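Local coordinates for protein 5-carboxyvanillate decarboxylase (Sphingomonas paucimobilis, PDB 4L6D) that probably removes a carboxyl group from 5-carboxyvanillate to give vanillate, as a manganese-binding lyase of the amidohydrolase fold, at residues A[176-179]-A[180-184]; A[205-208]-A[209-213]; A[230-233]-A[234-238]; A[285-289]-A[290-294]. All blocks are in the same frame, centred on the assembly; numbering follows the deposited sequence.

Contact 1 of 4, residues A[176-179]-A[180-184]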
# COMPACT_ATOMS: atom_id res chain seq x y z
N ARG A 176 -8.72 10.68 2.76
CA ARG A 176 -9.52 11.36 1.75
C ARG A 176 -8.95 10.86 0.42
O ARG A 176 -8.06 10.02 0.41
CB ARG A 176 -9.44 12.89 1.88
CG ARG A 176 -8.04 13.46 1.77
CD ARG A 176 -8.01 14.96 1.91
NE ARG A 176 -8.62 15.65 0.79
CZ ARG A 176 -8.53 16.96 0.58
NH1 ARG A 176 -7.86 17.71 1.45
NH2 ARG A 176 -9.11 17.51 -0.48
N ALA A 177 -9.47 11.36 -0.69
CA ALA A 177 -8.97 10.90 -1.98
C ALA A 177 -7.51 11.31 -2.19
O ALA A 177 -7.07 12.34 -1.67
CB ALA A 177 -9.85 11.45 -3.11
N PRO A 178 -6.77 10.50 -2.96
CA PRO A 178 -5.41 10.85 -3.39
C PRO A 178 -5.24 12.32 -3.76
O PRO A 178 -6.03 12.87 -4.53
CB PRO A 178 -5.21 9.95 -4.60
CG PRO A 178 -5.95 8.69 -4.20
CD PRO A 178 -7.15 9.15 -3.42
N SER A 179 -4.19 12.94 -3.23
CA SER A 179 -3.88 14.34 -3.52
C SER A 179 -3.47 14.53 -4.97
O SER A 179 -3.30 13.56 -5.72
CB SER A 179 -2.72 14.83 -2.64
OG SER A 179 -1.48 14.36 -3.16
N LYS A 180 -3.28 15.78 -5.36
CA LYS A 180 -2.90 16.09 -6.73
C LYS A 180 -1.52 15.54 -7.08
O LYS A 180 -1.19 15.37 -8.25
CB LYS A 180 -2.98 17.60 -7.01
CG LYS A 180 -4.39 18.16 -7.03
CD LYS A 180 -4.39 19.66 -7.29
CE LYS A 180 -5.82 20.18 -7.31
NZ LYS A 180 -5.91 21.58 -7.79
N GLN A 181 -0.73 15.22 -6.06
CA GLN A 181 0.58 14.63 -6.30
C GLN A 181 0.46 13.25 -6.92
O GLN A 181 1.36 12.81 -7.64
CB GLN A 181 1.36 14.54 -4.99
CG GLN A 181 1.60 15.90 -4.34
CD GLN A 181 2.73 15.86 -3.34
OE1 GLN A 181 3.76 15.22 -3.57
NE2 GLN A 181 2.57 16.57 -2.23
N ILE A 182 -0.64 12.55 -6.63
CA ILE A 182 -0.77 11.16 -7.03
C ILE A 182 -2.09 10.81 -7.73
O ILE A 182 -2.28 9.67 -8.16
CB ILE A 182 -0.57 10.19 -5.83
CG1 ILE A 182 -1.55 10.53 -4.70
CG2 ILE A 182 0.86 10.26 -5.33
CD1 ILE A 182 -1.71 9.42 -3.65
N ASP A 183 -3.01 11.77 -7.85
CA ASP A 183 -4.36 11.41 -8.29
C ASP A 183 -4.53 10.89 -9.72
O ASP A 183 -5.53 10.25 -10.01
CB ASP A 183 -5.39 12.52 -7.99
CG ASP A 183 -5.13 13.81 -8.75
OD1 ASP A 183 -4.42 13.81 -9.77
OD2 ASP A 183 -5.66 14.84 -8.32
N ARG A 184 -3.56 11.16 -10.60
CA ARG A 184 -3.67 10.73 -12.00
C ARG A 184 -3.92 9.23 -12.14
O ARG A 184 -4.63 8.79 -13.05
CB ARG A 184 -2.41 11.13 -12.78
CG ARG A 184 -2.38 12.57 -13.27
CD ARG A 184 -1.03 12.91 -13.92
NE ARG A 184 -0.64 11.94 -14.95
CZ ARG A 184 0.58 11.86 -15.49
NH1 ARG A 184 1.53 12.70 -15.10
NH2 ARG A 184 0.84 10.94 -16.41
O HOH W 1 -6.66 15.22 -5.84
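S179 O reaches forward over K180 and Q181 to accept a hydrogen bond from I182 N at 3.0 Å, closing a type I beta turn with both central residues in helical torsions. The donor N stands 52° out of the S179 carbonyl plane and so off the lone pairs of that oxygen. D183 N adds only a weak, strongly bent bond to the same oxygen (N-H...O angle 119°), where a short 3-10 segment begins. The turn lies in the loop between strand 171-174 and helix 197-211 of the amidohydrolase TIM barrel. An ST turn reinforces it: with chi1 at 78°, S179 OG sits between its own backbone N and carbonyl carbon and accepts a hydrogen bond from Q181 N at 3.1 Å. That hydroxyl is also hydrogen-bonded to Y151 OH, while D149 holds K180 N and Q181 NE2, so a neighbouring loop grips the turn from several points. The end of the I182 side chain comes back to P178, its CD1 packing on P178 CB at 3.7 Å. Q181 and I182 also pack on A185 of the second subunit. A water bridges the residues flanking the turn, 2.8 Å from P178 O and 2.7 Å from D183 OD2.

Contact 2 of 4, residues A[205-208]-A[209-213]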
# COMPACT_ATOMS: atom_id res chain seq x y z
N ASN A 205 1.03 9.45 3.36
CA ASN A 205 1.11 10.57 4.29
C ASN A 205 1.84 10.13 5.56
O ASN A 205 2.85 10.72 5.97
CB ASN A 205 -0.31 11.05 4.60
CG ASN A 205 -0.36 12.46 5.19
OD1 ASN A 205 0.65 13.01 5.63
ND2 ASN A 205 -1.55 13.06 5.19
N ALA A 206 1.37 9.04 6.17
CA ALA A 206 1.96 8.57 7.41
C ALA A 206 3.43 8.16 7.27
O ALA A 206 4.25 8.41 8.17
CB ALA A 206 1.14 7.44 8.01
N VAL A 207 3.77 7.50 6.16
CA VAL A 207 5.16 7.11 5.95
C VAL A 207 6.06 8.35 5.82
O VAL A 207 7.16 8.39 6.37
CB VAL A 207 5.30 6.17 4.74
CG1 VAL A 207 6.77 5.97 4.36
CG2 VAL A 207 4.65 4.84 5.06
N ARG A 208 5.58 9.38 5.12
CA ARG A 208 6.33 10.63 5.02
C ARG A 208 6.53 11.23 6.41
O ARG A 208 7.60 11.73 6.73
CB ARG A 208 5.62 11.66 4.12
CG ARG A 208 5.55 11.27 2.65
CD ARG A 208 4.79 12.35 1.84
NE ARG A 208 5.55 13.61 1.84
CZ ARG A 208 6.37 13.99 0.87
NH1 ARG A 208 6.50 13.26 -0.23
NH2 ARG A 208 7.05 15.12 0.99
N MET A 209 5.48 11.17 7.24
CA MET A 209 5.59 11.70 8.60
C MET A 209 6.69 11.00 9.38
O MET A 209 7.55 11.63 9.99
CB MET A 209 4.25 11.57 9.35
CG MET A 209 3.15 12.49 8.81
SD MET A 209 1.51 12.06 9.41
CE MET A 209 1.55 12.66 11.09
N ILE A 210 6.67 9.67 9.33
CA ILE A 210 7.69 8.90 10.04
C ILE A 210 9.09 9.18 9.50
O ILE A 210 10.00 9.50 10.27
CB ILE A 210 7.38 7.40 9.96
CG1 ILE A 210 6.10 7.09 10.73
CG2 ILE A 210 8.54 6.57 10.50
CD1 ILE A 210 5.58 5.69 10.51
N LEU A 211 9.28 9.05 8.19
CA LEU A 211 10.61 9.19 7.62
C LEU A 211 11.19 10.59 7.74
O LEU A 211 12.41 10.76 7.75
CB LEU A 211 10.64 8.72 6.15
CG LEU A 211 10.38 7.23 5.95
CD1 LEU A 211 10.45 6.89 4.46
CD2 LEU A 211 11.36 6.36 6.73
N SER A 212 10.32 11.60 7.85
CA SER A 212 10.78 12.98 7.97
C SER A 212 11.29 13.30 9.37
O SER A 212 11.90 14.35 9.58
CB SER A 212 9.65 13.95 7.62
OG SER A 212 8.68 13.96 8.66
N GLY A 213 11.04 12.40 10.33
CA GLY A 213 11.48 12.63 11.69
C GLY A 213 10.49 13.42 12.53
O GLY A 213 10.85 13.96 13.58
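V207 and L211, one helical turn apart, lie side by side and point the same way, with CG1 of V207 meeting CD1 of L211 at 3.8 Å. V207 sets CG1 anti to the backbone N (chi1 170°), which leans that methyl along the helix to the extended L211 chain. M209 crosses N205 at a slant: its CG passes 3.4 Å from N205 O, and its SD comes to 4.0 Å from N205 OD1, a van der Waals approach; OD1 itself is hydrogen-bonded to Y152 N, and ND2 to S145 OG. Beneath these side chains run the regular bonds of helix 197-211, from M209 N to N205 O through S212 N to R208 O, and the straightest joins L211 N to V207 O at 2.9 Å. The helix closes in a Schellman motif at G213, whose phi is positive and whose N bonds to I210 O at 3.1 Å. S212 turns OG back into the last turn and donates to M209 O at 2.9 Å, approaching from above the carbonyl plane. With an alanine here, M209 O would probably lose its hydroxyl donor and the last turn a side-chain tie. The R208 side chain, bent at chi3, reaches out from the helix, NE to D153 OD1 and NH2 to D188 OD2 of the second subunit. The chemistry is thus divided: apolar chains and backbone bonds probably stiffen the helix end, while R208 is shared between an acid of its own chain and one of the second subunit, linking the helix to both.

Contact 3 of 4, residues A[230-233]-A[234-238]. With VNL (4-hydroxy-3-methoxybenzoate), chain L.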
# COMPACT_ATOMS: atom_id res chain seq x y z
N GLU A 230 -4.00 1.17 7.42
CA GLU A 230 -3.72 1.48 6.02
C GLU A 230 -2.57 0.63 5.48
O GLU A 230 -1.78 1.08 4.65
CB GLU A 230 -3.47 2.99 5.80
CG GLU A 230 -4.50 3.91 6.46
CD GLU A 230 -5.89 3.83 5.83
OE1 GLU A 230 -6.07 3.09 4.84
OE2 GLU A 230 -6.80 4.50 6.35
N ALA A 231 -2.53 -0.60 5.98
CA ALA A 231 -1.55 -1.64 5.61
C ALA A 231 -0.11 -1.41 6.05
O ALA A 231 0.74 -2.26 5.82
CB ALA A 231 -1.61 -2.00 4.11
N ILE A 232 0.16 -0.27 6.69
CA ILE A 232 1.50 -0.07 7.22
C ILE A 232 1.99 -1.23 8.13
O ILE A 232 3.16 -1.61 8.07
CB ILE A 232 1.69 1.33 7.85
CG1 ILE A 232 1.55 2.40 6.76
CG2 ILE A 232 3.03 1.43 8.56
CD1 ILE A 232 1.36 3.79 7.30
N PRO A 233 1.09 -1.83 8.95
CA PRO A 233 1.58 -2.96 9.76
C PRO A 233 2.18 -4.09 8.92
O PRO A 233 3.07 -4.81 9.40
CB PRO A 233 0.31 -3.44 10.46
CG PRO A 233 -0.52 -2.18 10.63
CD PRO A 233 -0.27 -1.42 9.35
N PHE A 234 1.72 -4.26 7.68
CA PHE A 234 2.21 -5.34 6.84
C PHE A 234 3.62 -5.05 6.33
O PHE A 234 4.39 -5.97 6.07
CB PHE A 234 1.26 -5.58 5.65
CG PHE A 234 1.37 -6.95 5.04
CD1 PHE A 234 0.99 -8.07 5.77
CD2 PHE A 234 1.82 -7.13 3.74
CE1 PHE A 234 1.07 -9.34 5.23
CE2 PHE A 234 1.89 -8.41 3.18
CZ PHE A 234 1.52 -9.52 3.93
N TRP A 235 3.93 -3.76 6.19
CA TRP A 235 5.19 -3.31 5.59
C TRP A 235 6.34 -3.05 6.57
O TRP A 235 7.40 -2.57 6.16
CB TRP A 235 4.98 -2.02 4.80
CG TRP A 235 4.17 -2.11 3.52
CD1 TRP A 235 2.87 -1.73 3.33
CD2 TRP A 235 4.64 -2.57 2.24
NE1 TRP A 235 2.50 -1.93 2.03
CE2 TRP A 235 3.57 -2.43 1.33
CE3 TRP A 235 5.86 -3.07 1.78
CZ2 TRP A 235 3.68 -2.80 -0.01
CZ3 TRP A 235 5.97 -3.44 0.44
CH2 TRP A 235 4.88 -3.30 -0.44
N LEU A 236 6.13 -3.30 7.86
CA LEU A 236 7.11 -2.89 8.88
C LEU A 236 8.53 -3.41 8.66
O LEU A 236 9.49 -2.67 8.82
CB LEU A 236 6.63 -3.32 10.28
CG LEU A 236 5.32 -2.68 10.75
CD1 LEU A 236 4.96 -3.20 12.14
CD2 LEU A 236 5.37 -1.15 10.73
N TRP A 237 8.65 -4.69 8.32
CA TRP A 237 10.00 -5.25 8.16
C TRP A 237 10.79 -4.56 7.04
O TRP A 237 11.96 -4.20 7.20
CB TRP A 237 9.95 -6.77 7.97
CG TRP A 237 11.29 -7.41 8.14
CD1 TRP A 237 11.82 -7.92 9.29
CD2 TRP A 237 12.30 -7.57 7.13
NE1 TRP A 237 13.09 -8.39 9.06
CE2 TRP A 237 13.41 -8.19 7.74
CE3 TRP A 237 12.37 -7.25 5.78
CZ2 TRP A 237 14.57 -8.49 7.04
CZ3 TRP A 237 13.52 -7.55 5.08
CH2 TRP A 237 14.62 -8.17 5.71
N ARG A 238 10.13 -4.35 5.91
CA ARG A 238 10.75 -3.71 4.75
C ARG A 238 11.05 -2.23 4.98
O ARG A 238 12.09 -1.74 4.56
CB ARG A 238 9.83 -3.89 3.54
CG ARG A 238 10.33 -3.35 2.20
CD ARG A 238 9.72 -4.22 1.12
NE ARG A 238 9.87 -3.77 -0.26
CZ ARG A 238 10.94 -3.99 -1.01
NH1 ARG A 238 12.03 -4.56 -0.50
NH2 ARG A 238 10.95 -3.60 -2.29
C1 VNL L . 9.48 -7.12 12.10
CO1 VNL L . 9.21 -5.83 11.62
CO2 VNL L . 10.73 -7.47 12.66
CM1 VNL L . 10.21 -4.83 11.67
CM2 VNL L . 11.73 -6.51 12.71
OM VNL L . 12.99 -6.73 13.23
CZ VNL L . 11.46 -5.15 12.20
CC VNL L . 8.39 -8.16 12.04
CV VNL L . 13.34 -8.01 13.78
O1 VNL L . 7.19 -7.84 12.25
O2 VNL L . 8.75 -9.34 11.78
O3 VNL L . 12.54 -4.29 12.19
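The indole of W235 meets the chain just before it at its rim: CA of I232 sits at the ring edge, close to its plane, and A231 O approaches CD1 obliquely at 3.3 Å. CD of R238 also lies at the edge, in plane, and W196 of the second subunit completes an edge-to-face pair with this ring. The W237 indole presents its own edge to the bound vanillate, CD1 standing 3.6 Å from VNL CO2, while its plane runs nearly parallel to that of Y241. F234 meets F234 of the second subunit with the two planes about 25° apart. Two overlapping turns carry F234 and W235, F234 N bonding to A231 O at 2.9 Å and W235 N to I232 O at 3.0 Å, each donor above the carbonyl plane. L236 starts the following helix. Its CG is anti to the carbonyl carbon (chi1 -63°), which lays the branch back over the turns: CG rests 3.4 Å from P233 O, and CD2 meets I232 CG2 at 4.1 Å, the side chains crossing at about a right angle. CB of L236 faces VNL CO1 at 3.8 Å. An alanine in place of L236 would keep that CB but is likely to open a gap against I232 and P233. The turns lead from helix 226-230 into helix 236-249 of the TIM barrel, whose first residues, L236 and W237, line a vanillate pocket separate from that at the manganese.

Contact 4 of 4, residues A[285-289]-A[290-294]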
# COMPACT_ATOMS: atom_id res chain seq x y z
N GLU A 285 -0.33 -9.44 16.50
CA GLU A 285 0.99 -10.05 16.65
C GLU A 285 2.16 -9.08 16.47
O GLU A 285 3.15 -9.16 17.22
CB GLU A 285 1.16 -11.24 15.70
CG GLU A 285 2.52 -11.89 15.84
CD GLU A 285 2.75 -13.05 14.89
OE1 GLU A 285 1.79 -13.47 14.20
OE2 GLU A 285 3.89 -13.54 14.83
N VAL A 286 2.08 -8.20 15.47
CA VAL A 286 3.19 -7.30 15.18
C VAL A 286 3.11 -5.95 15.91
O VAL A 286 4.14 -5.31 16.09
CB VAL A 286 3.41 -7.08 13.66
CG1 VAL A 286 3.59 -8.41 12.95
CG2 VAL A 286 2.26 -6.28 13.04
N LEU A 287 1.91 -5.53 16.30
CA LEU A 287 1.76 -4.25 17.00
C LEU A 287 1.55 -4.38 18.50
O LEU A 287 1.81 -3.42 19.25
CB LEU A 287 0.60 -3.44 16.43
CG LEU A 287 0.57 -3.21 14.93
CD1 LEU A 287 -0.69 -2.43 14.57
CD2 LEU A 287 1.82 -2.47 14.43
N GLY A 288 1.07 -5.54 18.94
CA GLY A 288 0.66 -5.70 20.32
C GLY A 288 -0.83 -5.47 20.43
O GLY A 288 -1.39 -4.65 19.72
N PRO A 289 -1.50 -6.22 21.33
CA PRO A 289 -2.95 -6.10 21.48
C PRO A 289 -3.42 -4.72 21.96
O PRO A 289 -4.58 -4.39 21.72
CB PRO A 289 -3.29 -7.19 22.50
CG PRO A 289 -2.00 -7.41 23.27
CD PRO A 289 -0.93 -7.24 22.23
N GLU A 290 -2.56 -3.93 22.60
CA GLU A 290 -2.95 -2.59 23.05
C GLU A 290 -3.09 -1.59 21.90
O GLU A 290 -3.63 -0.51 22.10
CB GLU A 290 -1.93 -2.05 24.06
CG GLU A 290 -1.94 -2.75 25.39
CD GLU A 290 -0.72 -2.40 26.21
OE1 GLU A 290 0.40 -2.80 25.82
OE2 GLU A 290 -0.87 -1.72 27.25
N ASN A 291 -2.62 -1.95 20.70
CA ASN A 291 -2.57 -0.99 19.60
C ASN A 291 -3.61 -1.20 18.50
O ASN A 291 -3.54 -0.59 17.44
CB ASN A 291 -1.17 -0.99 18.96
CG ASN A 291 -0.20 -0.05 19.66
OD1 ASN A 291 -0.59 0.74 20.52
ND2 ASN A 291 1.06 -0.11 19.26
N VAL A 292 -4.59 -2.07 18.76
CA VAL A 292 -5.63 -2.35 17.78
C VAL A 292 -7.01 -2.07 18.36
O VAL A 292 -7.36 -2.60 19.41
CB VAL A 292 -5.57 -3.82 17.30
CG1 VAL A 292 -6.59 -4.04 16.17
CG2 VAL A 292 -4.16 -4.17 16.84
N MET A 293 -7.79 -1.27 17.65
CA MET A 293 -9.15 -0.92 18.07
C MET A 293 -10.17 -1.32 17.03
O MET A 293 -9.89 -1.35 15.84
CB MET A 293 -9.25 0.59 18.28
CG MET A 293 -8.46 1.07 19.47
SD MET A 293 -8.45 2.87 19.64
CE MET A 293 -7.28 3.35 18.38
N TRP A 294 -11.38 -1.62 17.49
CA TRP A 294 -12.47 -1.94 16.59
C TRP A 294 -13.17 -0.69 16.06
O TRP A 294 -13.22 0.35 16.74
CB TRP A 294 -13.45 -2.86 17.34
CG TRP A 294 -14.68 -3.23 16.57
CD1 TRP A 294 -14.76 -4.10 15.53
CD2 TRP A 294 -16.00 -2.74 16.81
NE1 TRP A 294 -16.07 -4.18 15.08
CE2 TRP A 294 -16.84 -3.36 15.87
CE3 TRP A 294 -16.55 -1.85 17.74
CZ2 TRP A 294 -18.21 -3.10 15.82
CZ3 TRP A 294 -17.90 -1.59 17.69
CH2 TRP A 294 -18.72 -2.22 16.74
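L287 places CG anti to its carbonyl carbon (chi1 -52°), directing the isobutyl group at the strand to come, and V292 answers with CG2 set beside its own backbone N (chi1 -174° for CG1). L287 CD1 and V292 CG2 make a distant apolar approach at 4.5 Å, and that same V292 methyl lies 4.0 Å from G288 O. The tighter contact is between the CB atoms of L287 and N291, which touch at 3.9 Å. Between them the chain reverses in a type I beta turn centred on P289 and E290, closed by N291 N, which donates to G288 O at 3.1 Å with an N-H...O angle of 163°. G288 ends helix 277-287 with positive phi, where a side chain would be jammed against the carbonyl O of L287. The turn thus joins the helix to strand 292-293 in the last beta-alpha-beta unit of the barrel. The carboxamide of N291 is hydrogen-bonded through ND2 to R264 O, and N327 ND2 serves both P289 O and V292 O. V286, on the same helix end, touches a bound vanillate. One straight backbone bond, apolar contact with L287 and side-chain donors from outside hold the reversal, while V292 N stays buried without a partner in the model, probably at some energetic cost.

Along the chain the four contacts follow in series within one parallel-stranded barrel. Contact 1 lies in the loop after strand 171-174, contact 2 at the end of helix 197-211, contact 3 at the start of helix 236-249, and contact 4 where helix 277-287 gives way to strand 292-293. Contact 3 lies between contacts 2 and 4 and touches both: its centre is about 13 Å from each of theirs, with I232 CD1 packing on A206 CB at 3.7 Å and L236 CD1 on L287 CD2 at 3.9 Å. Contact 1 touches none of the others, its centre about 17 Å from that of contact 2. All four reach the second subunit, so these parts of the fold lie at or near the interface of the dimer.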